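Local structure of serine protease inhibitor infestin (Triatoma infestans, 2ERW) at residues K21-P26 / N30-T35. The protein probably inhibits serine endopeptidases through its Kazal-type domains, the fragment here being infestin 4, an inhibitor of coagulation factor XIIa. Residues are numbered along the deposited sequence; the frame is centred on the assembly and turned at random.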
loop_
_atom_site.group_PDB
_atom_site.type_symbol
_atom_site.label_atom_id
_atom_site.label_comp_id
_atom_site.label_asym_id
_atom_site.label_seq_id
_atom_site.Cartn_x
_atom_site.Cartn_y
_atom_site.Cartn_z
ATOM N N LYS A 21 -0.773 -3.368 5.601
ATOM C CA LYS A 21 -1.441 -3.757 4.370
ATOM C C LYS A 21 -0.560 -3.408 3.200
ATOM O O LYS A 21 0.055 -2.351 3.168
ATOM C CB LYS A 21 -2.755 -3.006 4.226
ATOM C CG LYS A 21 -3.552 -3.346 3.002
ATOM C CD LYS A 21 -4.936 -2.743 3.089
ATOM C CE LYS A 21 -5.786 -3.125 1.896
ATOM N NZ LYS A 21 -7.212 -2.744 2.065
ATOM N N THR A 22 -0.507 -4.298 2.224
ATOM C CA THR A 22 0.160 -4.008 0.991
ATOM C C THR A 22 -0.727 -3.162 0.128
ATOM O O THR A 22 -1.900 -3.370 0.030
ATOM C CB THR A 22 0.479 -5.285 0.259
ATOM O OG1 THR A 22 1.357 -6.055 1.086
ATOM C CG2 THR A 22 1.145 -5.005 -1.066
ATOM N N TYR A 23 -0.116 -2.167 -0.486
ATOM C CA TYR A 23 -0.808 -1.358 -1.472
ATOM C C TYR A 23 -0.216 -1.631 -2.827
ATOM O O TYR A 23 0.987 -1.866 -2.960
ATOM C CB TYR A 23 -0.717 0.118 -1.081
ATOM C CG TYR A 23 -1.557 0.325 0.123
ATOM C CD1 TYR A 23 -2.899 0.605 -0.014
ATOM C CD2 TYR A 23 -1.050 0.142 1.386
ATOM C CE1 TYR A 23 -3.714 0.732 1.074
ATOM C CE2 TYR A 23 -1.852 0.251 2.498
ATOM C CZ TYR A 23 -3.186 0.566 2.327
ATOM O OH TYR A 23 -4.038 0.673 3.383
ATOM N N GLY A 24 -1.067 -1.575 -3.831
ATOM C CA GLY A 24 -0.665 -2.007 -5.136
ATOM C C GLY A 24 0.335 -1.104 -5.777
ATOM O O GLY A 24 1.019 -1.525 -6.693
ATOM N N ASN A 25 0.391 0.141 -5.337
ATOM C CA ASN A 25 1.434 1.053 -5.729
ATOM C C ASN A 25 1.352 2.216 -4.782
ATOM O O ASN A 25 0.432 2.313 -3.983
ATOM C CB ASN A 25 1.352 1.439 -7.207
ATOM C CG ASN A 25 0.008 2.007 -7.596
ATOM O OD1 ASN A 25 -0.540 2.876 -6.925
ATOM N ND2 ASN A 25 -0.496 1.564 -8.730
ATOM N N PRO A 26 2.368 3.062 -4.790
ATOM C CA PRO A 26 2.330 4.181 -3.881
ATOM C C PRO A 26 1.155 5.104 -4.076
ATOM O O PRO A 26 0.666 5.671 -3.119
ATOM C CB PRO A 26 3.649 4.908 -4.164
ATOM C CG PRO A 26 4.539 3.788 -4.604
ATOM C CD PRO A 26 3.684 2.886 -5.430
ATOM N N ASN A 30 -1.312 6.257 -1.143
ATOM C CA ASN A 30 -1.695 7.609 -0.827
ATOM C C ASN A 30 -3.193 7.784 -0.850
ATOM O O ASN A 30 -3.769 8.488 -0.022
ATOM C CB ASN A 30 -1.080 8.598 -1.777
ATOM C CG ASN A 30 -1.412 9.998 -1.374
ATOM O OD1 ASN A 30 -1.023 10.441 -0.292
ATOM N ND2 ASN A 30 -2.216 10.670 -2.179
ATOM N N CYS A 31 -3.842 7.145 -1.801
ATOM C CA CYS A 31 -5.286 7.193 -1.831
ATOM C C CYS A 31 -5.829 6.724 -0.498
ATOM O O CYS A 31 -6.685 7.371 0.092
ATOM C CB CYS A 31 -5.770 6.267 -2.914
ATOM S SG CYS A 31 -7.491 5.949 -2.848
ATOM N N ALA A 32 -5.324 5.596 -0.012
ATOM C CA ALA A 32 -5.808 5.070 1.254
ATOM C C ALA A 32 -5.466 6.019 2.397
ATOM O O ALA A 32 -6.254 6.189 3.317
ATOM C CB ALA A 32 -5.225 3.710 1.495
ATOM N N ALA A 33 -4.295 6.652 2.310
ATOM C CA ALA A 33 -3.842 7.573 3.360
ATOM C C ALA A 33 -4.772 8.753 3.444
ATOM O O ALA A 33 -4.950 9.332 4.505
ATOM C CB ALA A 33 -2.439 8.052 3.074
ATOM N N GLN A 34 -5.361 9.115 2.319
ATOM C CA GLN A 34 -6.188 10.314 2.277
ATOM C C GLN A 34 -7.643 10.020 2.545
ATOM O O GLN A 34 -8.400 10.933 2.875
ATOM C CB GLN A 34 -6.058 11.034 0.932
ATOM C CG GLN A 34 -4.664 11.532 0.568
ATOM C CD GLN A 34 -3.818 11.982 1.743
ATOM O OE1 GLN A 34 -2.672 11.556 1.887
ATOM N NE2 GLN A 34 -4.367 12.852 2.580
ATOM N N THR A 35 -8.049 8.761 2.411
ATOM C CA THR A 35 -9.478 8.442 2.411
ATOM C C THR A 35 -9.877 7.304 3.338
ATOM O O THR A 35 -11.029 7.209 3.744
ATOM C CB THR A 35 -9.970 8.081 0.988
ATOM O OG1 THR A 35 -9.280 6.913 0.532
ATOM C CG2 THR A 35 -9.714 9.224 0.024
#
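The methyl of A32 meets the Y23 ring obliquely, its CB 3.4 Å from CE1 of Y23 and 3.8 Å from both CZ and OH of that tyrosine. In both residues the bond from CA to CB is directed toward the other segment, and the small alanine side chain is consistent with the ring's close approach to helix 26-35. The ring reaches across because its CG lies anti to the carbonyl carbon, chi1 -70°. Two residues before A32 in the helix, the N-H of N30 bonds to the carbonyl of P26, N30 N to P26 O 2.9 Å, an ordinary first-turn helix bond. Further out, L40 touches both Y23 and A32, V15 of strand 15-17 packs on Y23 and P26, and D19 takes a hydrogen bond from the phenol OH. Without the ring, as with a serine at Y23, A32 and L40 would probably lose their shared neighbour and D19 its phenol partner. N25 is the N-cap, its OD1 accepting from M28 N while its ND2 donates to the carbonyls of F9 and N11. With the C6-C31 disulfide tying the helix to the N-terminal segment, this helix against a short antiparallel sheet is the compact core of a Kazal domain.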